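Local atomic coordinates of uncharacterized SRPBCC domain-containing protein (Micromonospora chersina, PDB entry 6V04), a protein that is of unknown function but belongs to the START/Bet v1-like proteins and, encoded in the dynemicin biosynthetic locus, probably takes part in making that compound. Residues Arg144-Gln149 with Leu250-Glu255; Asp60-Asp65 with Arg261-Trp266; Val214-Ala219 with Gln243-Leu248. All coordinates share one frame; numbering follows the deposited sequence. Where two conformers were deposited one is given.

Interaction 1: residues Arg144-Gln149 with Leu250-Glu255. With NA (sodium ion), chain B; MG (magnesium ion), chain C.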
loop_
_atom_site.group_PDB
_atom_site.type_symbol
_atom_site.label_atom_id
_atom_site.label_comp_id
_atom_site.label_asym_id
_atom_site.label_seq_id
_atom_site.Cartn_x
_atom_site.Cartn_y
_atom_site.Cartn_z
ATOM N N ARG A 144 1.034 7.954 14.659
ATOM C CA ARG A 144 0.813 6.851 13.729
ATOM C C ARG A 144 -0.664 6.507 13.608
ATOM O O ARG A 144 -1.402 6.534 14.600
ATOM C CB ARG A 144 1.513 5.581 14.226
ATOM C CG ARG A 144 3.019 5.608 14.297
ATOM C CD ARG A 144 3.661 5.148 12.998
ATOM N NE ARG A 144 3.283 3.788 12.592
ATOM C CZ ARG A 144 3.893 2.676 12.995
ATOM N NH1 ARG A 144 4.923 2.732 13.830
ATOM N NH2 ARG A 144 3.467 1.500 12.551
ATOM N N TYR A 145 -1.078 6.049 12.431
ATOM C CA TYR A 145 -2.341 5.313 12.395
ATOM C C TYR A 145 -2.094 3.871 12.807
ATOM O O TYR A 145 -0.971 3.365 12.707
ATOM C CB TYR A 145 -3.000 5.364 11.021
ATOM C CG TYR A 145 -2.246 4.750 9.859
ATOM C CD1 TYR A 145 -2.295 3.385 9.589
ATOM C CD2 TYR A 145 -1.554 5.555 8.977
ATOM C CE1 TYR A 145 -1.619 2.840 8.493
ATOM C CE2 TYR A 145 -0.891 5.031 7.887
ATOM C CZ TYR A 145 -0.923 3.682 7.636
ATOM O OH TYR A 145 -0.249 3.210 6.513
ATOM N N ASP A 146 -3.144 3.216 13.329
ATOM C CA ASP A 146 -2.956 1.837 13.763
ATOM C C ASP A 146 -3.151 0.849 12.626
ATOM O O ASP A 146 -2.322 -0.053 12.445
ATOM C CB ASP A 146 -3.866 1.490 14.952
ATOM C CG ASP A 146 -5.334 1.834 14.760
ATOM O OD1 ASP A 146 -5.756 2.339 13.707
ATOM O OD2 ASP A 146 -6.096 1.575 15.729
ATOM N N TRP A 147 -4.181 1.034 11.807
ATOM C CA TRP A 147 -4.380 0.180 10.648
ATOM C C TRP A 147 -5.223 0.923 9.621
ATOM O O TRP A 147 -6.127 1.683 9.971
ATOM C CB TRP A 147 -5.002 -1.172 11.062
ATOM C CG TRP A 147 -6.386 -1.135 11.641
ATOM C CD1 TRP A 147 -6.732 -0.956 12.962
ATOM C CD2 TRP A 147 -7.612 -1.359 10.939
ATOM N NE1 TRP A 147 -8.096 -1.027 13.102
ATOM C CE2 TRP A 147 -8.658 -1.270 11.874
ATOM C CE3 TRP A 147 -7.926 -1.608 9.600
ATOM C CZ2 TRP A 147 -9.993 -1.430 11.515
ATOM C CZ3 TRP A 147 -9.237 -1.743 9.241
ATOM C CH2 TRP A 147 -10.267 -1.670 10.197
ATOM N N ARG A 148 -4.874 0.743 8.354
ATOM C CA ARG A 148 -5.525 1.487 7.284
ATOM C C ARG A 148 -6.840 0.827 6.883
ATOM O O ARG A 148 -6.903 -0.390 6.662
ATOM C CB ARG A 148 -4.569 1.581 6.102
ATOM C CG ARG A 148 -5.025 2.517 5.005
ATOM C CD ARG A 148 -3.880 2.948 4.121
ATOM N NE ARG A 148 -3.342 1.846 3.348
ATOM C CZ ARG A 148 -3.701 1.551 2.101
ATOM N NH1 ARG A 148 -3.142 0.526 1.487
ATOM N NH2 ARG A 148 -4.618 2.272 1.459
ATOM N N GLN A 149 -7.887 1.644 6.733
ATOM C CA GLN A 149 -9.227 1.089 6.582
ATOM C C GLN A 149 -9.447 0.353 5.271
ATOM O O GLN A 149 -10.379 -0.456 5.195
ATOM C CB GLN A 149 -10.279 2.182 6.723
ATOM C CG GLN A 149 -10.279 3.229 5.626
ATOM C CD GLN A 149 -11.150 4.422 5.984
ATOM O OE1 GLN A 149 -10.951 5.072 7.017
ATOM N NE2 GLN A 149 -12.124 4.712 5.136
ATOM N N LEU A 250 -17.646 -4.934 14.051
ATOM C CA LEU A 250 -16.956 -5.891 14.897
ATOM C C LEU A 250 -16.012 -5.133 15.829
ATOM O O LEU A 250 -15.860 -3.902 15.747
ATOM C CB LEU A 250 -16.213 -6.924 14.042
ATOM C CG LEU A 250 -17.088 -7.819 13.163
ATOM C CD1 LEU A 250 -16.232 -8.651 12.250
ATOM C CD2 LEU A 250 -17.957 -8.713 14.026
ATOM N N SER A 251 -15.362 -5.865 16.730
ATOM C CA SER A 251 -14.397 -5.209 17.595
ATOM C C SER A 251 -13.236 -4.694 16.751
ATOM O O SER A 251 -12.946 -5.206 15.669
ATOM C CB SER A 251 -13.876 -6.160 18.674
ATOM O OG SER A 251 -12.957 -7.090 18.129
ATOM N N ASP A 252 -12.545 -3.680 17.270
ATOM C CA ASP A 252 -11.457 -3.116 16.476
ATOM C C ASP A 252 -10.379 -4.157 16.213
ATOM O O ASP A 252 -9.824 -4.217 15.114
ATOM C CB ASP A 252 -10.844 -1.901 17.157
ATOM C CG ASP A 252 -9.693 -1.351 16.373
ATOM O OD1 ASP A 252 -9.952 -0.724 15.333
ATOM O OD2 ASP A 252 -8.533 -1.593 16.749
ATOM N N LEU A 253 -10.059 -4.986 17.207
ATOM C CA LEU A 253 -9.040 -5.996 16.957
ATOM C C LEU A 253 -9.502 -7.019 15.928
ATOM O O LEU A 253 -8.693 -7.502 15.132
ATOM C CB LEU A 253 -8.620 -6.658 18.260
ATOM C CG LEU A 253 -7.841 -5.718 19.190
ATOM C CD1 LEU A 253 -7.507 -6.441 20.483
ATOM C CD2 LEU A 253 -6.575 -5.223 18.524
ATOM N N GLN A 254 -10.790 -7.379 15.922
ATOM C CA GLN A 254 -11.278 -8.285 14.887
ATOM C C GLN A 254 -11.155 -7.658 13.504
ATOM O O GLN A 254 -10.726 -8.320 12.557
ATOM C CB GLN A 254 -12.732 -8.675 15.161
ATOM C CG GLN A 254 -12.900 -9.712 16.268
ATOM C CD GLN A 254 -14.345 -9.916 16.667
ATOM O OE1 GLN A 254 -15.124 -8.964 16.787
ATOM N NE2 GLN A 254 -14.715 -11.173 16.897
ATOM N N GLU A 255 -11.540 -6.387 13.378
ATOM C CA GLU A 255 -11.479 -5.699 12.095
ATOM C C GLU A 255 -10.042 -5.567 11.622
ATOM O O GLU A 255 -9.732 -5.835 10.454
ATOM C CB GLU A 255 -12.158 -4.330 12.231
ATOM C CG GLU A 255 -13.664 -4.441 12.433
ATOM C CD GLU A 255 -14.370 -3.126 12.748
ATOM O OE1 GLU A 255 -13.699 -2.133 13.151
ATOM O OE2 GLU A 255 -15.615 -3.102 12.579
HETATM NA NA NA B . -7.837 3.471 13.633
HETATM MG MG MG C . -11.621 6.703 8.058
HETATM O O HOH W 1 -5.916 -1.073 16.501
HETATM O O HOH W 2 -8.639 1.706 15.227
HETATM O O HOH W 3 -8.273 2.060 11.764
#
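Trp147 presents its indole N-H to Asp252, making the one direct hydrogen bond between the loop 144-149 and the segment 250-255. Trp147 NE1 lies 2.9 Å from Asp252 OD1 in a nearly straight bond (166°); OD1 sits in the ring plane and receives the proton on its syn side, tilted out of the carboxylate plane. With CG anti to the backbone N (chi1 178°), the Asp252 carboxylate reaches the indole edge. The six-membered end of the ring rests on Glu255, Trp147 CZ2 lying 3.7 Å from Glu255 CB, and a water sits over the opposite face from Glu255 C. This water donates to Trp147 O and is a ligand of the sodium ion. Asp146 OD1 coordinates the same ion at 2.4 Å. Another sodium-bound water bridges Asp146 OD2 to Asp252 OD1, and a further water joins the two OD2 atoms. Asp146 OD2 and Asp252 OD2 are 4.1 Å apart, so water and sodium probably ease their repulsion. A leucine in place of Trp147 would probably leave Asp252 OD1 without its N-H donor and open a gap against Glu255. In the next shell, Ser251 N-caps the helix: Ser251 OG accepts from Gln254 N at 3.1 Å, while Gln254 OE1 takes Ser251 N in the carbonyl plane, completing a capping box. Gln149 OE1 binds the magnesium ion at 2.0 Å. Trp147 also packs on Arg256 and Arg259 of helix 252-277; the contact thus ties the linker between helix 116-139 and strand 151-157 to the start of the last helix.

Interaction 2: residues Asp60-Asp65 with Arg261-Trp266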
loop_
_atom_site.group_PDB
_atom_site.type_symbol
_atom_site.label_atom_id
_atom_site.label_comp_id
_atom_site.label_asym_id
_atom_site.label_seq_id
_atom_site.Cartn_x
_atom_site.Cartn_y
_atom_site.Cartn_z
ATOM N N ASP A 60 -0.024 -3.295 9.770
ATOM C CA ASP A 60 -1.362 -3.698 9.362
ATOM C C ASP A 60 -1.351 -4.604 8.140
ATOM O O ASP A 60 -2.408 -4.825 7.539
ATOM C CB ASP A 60 -2.242 -2.464 9.092
ATOM C CG ASP A 60 -1.721 -1.603 7.973
ATOM O OD1 ASP A 60 -0.668 -1.950 7.415
ATOM O OD2 ASP A 60 -2.387 -0.594 7.684
ATOM N N GLY A 61 -0.195 -5.133 7.753
ATOM C CA GLY A 61 -0.046 -5.890 6.531
ATOM C C GLY A 61 0.662 -5.126 5.434
ATOM O O GLY A 61 1.235 -5.756 4.540
ATOM N N ASP A 62 0.639 -3.804 5.479
ATOM C CA ASP A 62 1.269 -2.983 4.450
ATOM C C ASP A 62 2.742 -2.741 4.772
ATOM O O ASP A 62 3.142 -2.616 5.936
ATOM C CB ASP A 62 0.561 -1.634 4.318
ATOM C CG ASP A 62 -0.789 -1.721 3.619
ATOM O OD1 ASP A 62 -1.225 -2.816 3.204
ATOM O OD2 ASP A 62 -1.408 -0.644 3.502
ATOM N N PHE A 63 3.549 -2.645 3.719
ATOM C CA PHE A 63 4.975 -2.397 3.868
ATOM C C PHE A 63 5.505 -1.948 2.512
ATOM O O PHE A 63 4.852 -2.153 1.488
ATOM C CB PHE A 63 5.725 -3.634 4.347
ATOM C CG PHE A 63 5.745 -4.768 3.366
ATOM C CD1 PHE A 63 4.688 -5.658 3.292
ATOM C CD2 PHE A 63 6.849 -4.976 2.545
ATOM C CE1 PHE A 63 4.719 -6.722 2.408
ATOM C CE2 PHE A 63 6.880 -6.038 1.664
ATOM C CZ PHE A 63 5.812 -6.913 1.599
ATOM N N PHE A 64 6.700 -1.345 2.522
ATOM C CA PHE A 64 7.486 -1.088 1.315
ATOM C C PHE A 64 8.861 -1.711 1.490
ATOM O O PHE A 64 9.477 -1.592 2.561
ATOM C CB PHE A 64 7.724 0.406 1.026
ATOM C CG PHE A 64 6.512 1.194 0.636
ATOM C CD1 PHE A 64 5.739 1.801 1.601
ATOM C CD2 PHE A 64 6.207 1.420 -0.706
ATOM C CE1 PHE A 64 4.649 2.560 1.264
ATOM C CE2 PHE A 64 5.120 2.188 -1.050
ATOM C CZ PHE A 64 4.343 2.768 -0.073
ATOM N N ASP A 65 9.354 -2.361 0.436
ATOM C CA ASP A 65 10.769 -2.697 0.333
ATOM C C ASP A 65 11.519 -1.494 -0.233
ATOM O O ASP A 65 11.098 -0.924 -1.239
ATOM C CB ASP A 65 10.976 -3.912 -0.571
ATOM C CG ASP A 65 10.509 -5.214 0.056
ATOM O OD1 ASP A 65 10.464 -5.308 1.294
ATOM O OD2 ASP A 65 10.202 -6.153 -0.714
ATOM N N ARG A 261 -4.878 -9.856 7.609
ATOM C CA ARG A 261 -4.825 -11.165 6.966
ATOM C C ARG A 261 -5.193 -11.080 5.493
ATOM O O ARG A 261 -4.569 -11.740 4.650
ATOM C CB ARG A 261 -5.758 -12.134 7.677
ATOM C CG ARG A 261 -5.361 -12.441 9.118
ATOM C CD ARG A 261 -6.402 -13.323 9.789
ATOM N NE ARG A 261 -6.471 -14.633 9.142
ATOM C CZ ARG A 261 -7.585 -15.307 8.875
ATOM N NH1 ARG A 261 -8.781 -14.830 9.207
ATOM N NH2 ARG A 261 -7.501 -16.491 8.292
ATOM N N PHE A 262 -6.227 -10.307 5.164
ATOM C CA PHE A 262 -6.582 -10.144 3.761
ATOM C C PHE A 262 -5.506 -9.383 3.001
ATOM O O PHE A 262 -5.266 -9.680 1.826
ATOM C CB PHE A 262 -7.937 -9.452 3.640
ATOM C CG PHE A 262 -9.112 -10.393 3.722
ATOM C CD1 PHE A 262 -9.592 -10.828 4.946
ATOM C CD2 PHE A 262 -9.752 -10.833 2.577
ATOM C CE1 PHE A 262 -10.685 -11.676 5.020
ATOM C CE2 PHE A 262 -10.850 -11.675 2.647
ATOM C CZ PHE A 262 -11.316 -12.105 3.869
ATOM N N ALA A 263 -4.821 -8.426 3.639
ATOM C CA ALA A 263 -3.736 -7.735 2.935
ATOM C C ALA A 263 -2.627 -8.705 2.545
ATOM O O ALA A 263 -2.069 -8.622 1.440
ATOM C CB ALA A 263 -3.180 -6.603 3.801
ATOM N N ALA A 264 -2.276 -9.620 3.446
ATOM C CA ALA A 264 -1.257 -10.609 3.123
ATOM C C ALA A 264 -1.736 -11.526 2.011
ATOM O O ALA A 264 -0.942 -11.960 1.163
ATOM C CB ALA A 264 -0.915 -11.410 4.374
ATOM N N THR A 265 -3.032 -11.840 2.004
ATOM C CA THR A 265 -3.589 -12.687 0.954
ATOM C C THR A 265 -3.497 -11.994 -0.396
ATOM O O THR A 265 -3.104 -12.608 -1.396
ATOM C CB THR A 265 -5.033 -13.042 1.287
ATOM O OG1 THR A 265 -5.040 -13.853 2.465
ATOM C CG2 THR A 265 -5.695 -13.830 0.179
ATOM N N TRP A 266 -3.858 -10.708 -0.450
ATOM C CA TRP A 266 -3.780 -9.985 -1.713
ATOM C C TRP A 266 -2.338 -9.812 -2.165
ATOM O O TRP A 266 -2.056 -9.882 -3.367
ATOM C CB TRP A 266 -4.480 -8.633 -1.599
ATOM C CG TRP A 266 -5.962 -8.765 -1.728
ATOM C CD1 TRP A 266 -6.904 -8.579 -0.748
ATOM C CD2 TRP A 266 -6.689 -9.154 -2.908
ATOM N NE1 TRP A 266 -8.154 -8.810 -1.253
ATOM C CE2 TRP A 266 -8.051 -9.171 -2.573
ATOM C CE3 TRP A 266 -6.309 -9.483 -4.215
ATOM C CZ2 TRP A 266 -9.040 -9.508 -3.485
ATOM C CZ3 TRP A 266 -7.294 -9.804 -5.131
ATOM C CH2 TRP A 266 -8.642 -9.805 -4.771
#
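Ala263 points its methyl group from helix 252-277 toward Gly61, Ala263 CB standing 4.2 Å from Gly61 CA. The Asp60 carbonyl and the Asp62 carboxylate border the same methyl, Ala263 CB lying 4.2 Å from Asp60 O and 4.3 Å from Asp62 OD1. No hydrogen bond crosses between the segments. Gly61 makes the close approach possible: a CB there would point at the helix and come within 2.9 Å of Ala263 CB, and it would also jam against the Asp60 carbonyl. The two aspartates are turned differently. With CG between the backbone N and the carbonyl carbon (chi1 62°), Asp60 turns its carboxylate forward, and Asp60 OD1 accepts from Asp62 N at 3.0 Å (162°) on its anti side, an Asx turn before strand 63-72. Asp62 starts away from the helix, yet its carboxylate ends beside Ala263. Arg259 NH1 holds both Asp60 O and Asp62 OD1, the two oxygens that border the methyl. Arg148 takes the other carboxylate oxygens, its N donating to Asp60 OD2 and its NH1 forming a salt bridge with Asp62 OD2. Phe262 meets the ring of Trp245 in the loop after strand 236-243, and Trp266 packs on Cys225 and Val227 of strand 223-230. Each half of the chain pairs a seven-stranded antiparallel sheet with a long helix, consistent with the helix-grip fold of START/Bet v1-like proteins; through Ala263 the helix of the second half meets the loop leading into strand 63-72 of the first sheet.

Interaction 3: residues Val214-Ala219 with Gln243-Leu248; sequences VEIPGA and QGWHRL
Leu248 packs against a type II beta turn, Ile216 to Ala219, in the loop that joins the antiparallel strands 209-214 and 223-230 of the second sheet. The side chain begins with Leu248 CB 3.9 Å from Ala219 CB. CG stands anti to the carbonyl carbon (chi1 -65°), and beyond it the Leu248 CD2 methyl meets two side chains of the turn, 3.7 Å from Ala219 CB and 4.1 Å from Ile216 CG1. Leu248 and Ile216 cross at about a right angle; CD2 meets CG1, and the isoleucine branch runs on to its end, where Ile216 CD1 reaches Trp245 CZ3 at 3.9 Å, approaching the ring obliquely. The turn that sets out these apolar groups is closed by Ala219 N donating to Ile216 O, with Gly218 at backbone angles where a CB would jam against the Pro217 carbonyl. Leu258 of helix 252-277 touches Ile216, Trp245 and Leu248, completing an apolar cluster at this end of the sheet. Trp245 NE1 is held by His242 O. Beside the methyl contacts the backbones meet as well: Ala219 CA lies 3.3 Å from Leu248 O in a CA-H...O contact bent to 125°.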
loop_
_atom_site.group_PDB
_atom_site.type_symbol
_atom_site.label_atom_id
_atom_site.label_comp_id
_atom_site.label_asym_id
_atom_site.label_seq_id
_atom_site.Cartn_x
_atom_site.Cartn_y
_atom_site.Cartn_z
ATOM N N VAL A 214 -17.112 -9.978 -0.429
ATOM C CA VAL A 214 -16.740 -11.052 0.494
ATOM C C VAL A 214 -17.454 -10.821 1.817
ATOM O O VAL A 214 -17.279 -9.777 2.462
ATOM C CB VAL A 214 -15.221 -11.140 0.682
ATOM C CG1 VAL A 214 -14.882 -12.293 1.623
ATOM C CG2 VAL A 214 -14.530 -11.332 -0.652
ATOM N N GLU A 215 -18.265 -11.798 2.210
ATOM C CA GLU A 215 -18.988 -11.744 3.468
ATOM C C GLU A 215 -18.043 -12.088 4.604
ATOM O O GLU A 215 -17.184 -12.959 4.460
ATOM C CB GLU A 215 -20.143 -12.740 3.474
ATOM C CG GLU A 215 -21.194 -12.530 2.432
ATOM C CD GLU A 215 -22.345 -13.515 2.574
ATOM O OE1 GLU A 215 -22.269 -14.408 3.450
ATOM O OE2 GLU A 215 -23.318 -13.395 1.806
ATOM N N ILE A 216 -18.237 -11.430 5.740
ATOM C CA ILE A 216 -17.442 -11.646 6.942
ATOM C C ILE A 216 -18.364 -12.180 8.034
ATOM O O ILE A 216 -19.333 -11.509 8.400
ATOM C CB ILE A 216 -16.758 -10.349 7.400
ATOM C CG1 ILE A 216 -15.920 -9.746 6.252
ATOM C CG2 ILE A 216 -15.925 -10.604 8.643
ATOM C CD1 ILE A 216 -14.782 -10.644 5.765
ATOM N N PRO A 217 -18.111 -13.368 8.585
ATOM C CA PRO A 217 -18.965 -13.880 9.663
ATOM C C PRO A 217 -19.091 -12.885 10.806
ATOM O O PRO A 217 -18.094 -12.368 11.325
ATOM C CB PRO A 217 -18.249 -15.163 10.098
ATOM C CG PRO A 217 -17.462 -15.581 8.901
ATOM C CD PRO A 217 -17.019 -14.305 8.268
ATOM N N GLY A 218 -20.335 -12.598 11.182
ATOM C CA GLY A 218 -20.629 -11.726 12.295
ATOM C C GLY A 218 -20.828 -10.271 11.933
ATOM O O GLY A 218 -21.287 -9.496 12.781
ATOM N N ALA A 219 -20.513 -9.878 10.701
ATOM C CA ALA A 219 -20.396 -8.473 10.335
ATOM C C ALA A 219 -21.726 -7.876 9.892
ATOM O O ALA A 219 -22.603 -8.574 9.379
ATOM C CB ALA A 219 -19.377 -8.319 9.219
ATOM N N GLN A 243 -12.360 -3.012 0.244
ATOM C CA GLN A 243 -12.851 -2.016 1.189
ATOM C C GLN A 243 -13.913 -2.602 2.113
ATOM O O GLN A 243 -14.536 -3.624 1.812
ATOM C CB GLN A 243 -13.452 -0.814 0.459
ATOM C CG GLN A 243 -12.441 -0.033 -0.372
ATOM C CD GLN A 243 -13.065 1.136 -1.108
ATOM O OE1 GLN A 243 -14.242 1.111 -1.450
ATOM N NE2 GLN A 243 -12.270 2.166 -1.360
ATOM N N GLY A 244 -14.159 -1.896 3.213
ATOM C CA GLY A 244 -15.264 -2.207 4.111
ATOM C C GLY A 244 -14.867 -2.601 5.517
ATOM O O GLY A 244 -15.754 -2.696 6.384
ATOM N N TRP A 245 -13.572 -2.789 5.781
ATOM C CA TRP A 245 -13.103 -3.372 7.039
ATOM C C TRP A 245 -13.520 -2.539 8.239
ATOM O O TRP A 245 -13.818 -3.087 9.315
ATOM C CB TRP A 245 -11.576 -3.509 6.995
ATOM C CG TRP A 245 -11.183 -4.225 5.759
ATOM C CD1 TRP A 245 -10.649 -3.676 4.626
ATOM C CD2 TRP A 245 -11.380 -5.606 5.486
ATOM N NE1 TRP A 245 -10.492 -4.652 3.667
ATOM C CE2 TRP A 245 -10.925 -5.849 4.180
ATOM C CE3 TRP A 245 -11.886 -6.682 6.237
ATOM C CZ2 TRP A 245 -10.982 -7.111 3.592
ATOM C CZ3 TRP A 245 -11.932 -7.929 5.654
ATOM C CH2 TRP A 245 -11.474 -8.144 4.361
ATOM N N HIS A 246 -13.542 -1.229 8.081
ATOM C CA HIS A 246 -13.887 -0.316 9.167
ATOM C C HIS A 246 -15.388 -0.202 9.423
ATOM O O HIS A 246 -15.781 0.469 10.385
ATOM C CB HIS A 246 -13.336 1.071 8.846
ATOM C CG HIS A 246 -13.962 1.693 7.639
ATOM N ND1 HIS A 246 -13.919 1.103 6.393
ATOM C CD2 HIS A 246 -14.669 2.835 7.493
ATOM C CE1 HIS A 246 -14.573 1.861 5.532
ATOM N NE2 HIS A 246 -15.037 2.917 6.173
ATOM N N ARG A 247 -16.240 -0.789 8.586
ATOM C CA ARG A 247 -17.685 -0.687 8.770
ATOM C C ARG A 247 -18.323 -2.048 9.027
ATOM O O ARG A 247 -19.510 -2.234 8.758
ATOM C CB ARG A 247 -18.341 -0.005 7.567
ATOM C CG ARG A 247 -17.951 -0.563 6.214
ATOM C CD ARG A 247 -18.802 0.068 5.120
ATOM N NE ARG A 247 -18.252 -0.146 3.787
ATOM C CZ ARG A 247 -18.413 -1.250 3.064
ATOM N NH1 ARG A 247 -17.865 -1.334 1.857
ATOM N NH2 ARG A 247 -19.109 -2.270 3.542
ATOM N N LEU A 248 -17.549 -3.002 9.536
ATOM C CA LEU A 248 -18.051 -4.342 9.808
ATOM C C LEU A 248 -18.831 -4.452 11.106
ATOM O O LEU A 248 -19.511 -5.459 11.297
ATOM C CB LEU A 248 -16.881 -5.326 9.836
ATOM C CG LEU A 248 -16.133 -5.508 8.510
ATOM C CD1 LEU A 248 -14.966 -6.453 8.707
ATOM C CD2 LEU A 248 -17.053 -6.018 7.429
#

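Helix 252-277 relates all three contacts: interactions 1 and 2 use it directly, and interaction 3 packs beside its start. Along the chain the segments close like brackets, 60-65 with 261-266 outermost, 144-149 with 250-255 within, and 214-219 with 243-248 innermost. The centres of interactions 1 and 2 are about 14 Å apart. Interaction 3 has its centre about 12 Å from that of interaction 1. Trp245 of interaction 3 touches Gln149 and Glu255 of interaction 1, and Phe262 of interaction 2. Interactions 1 and 2 hold the linker and the first helix-grip half against the last helix, tying the two halves together, whereas interaction 3 packs loops of the second half.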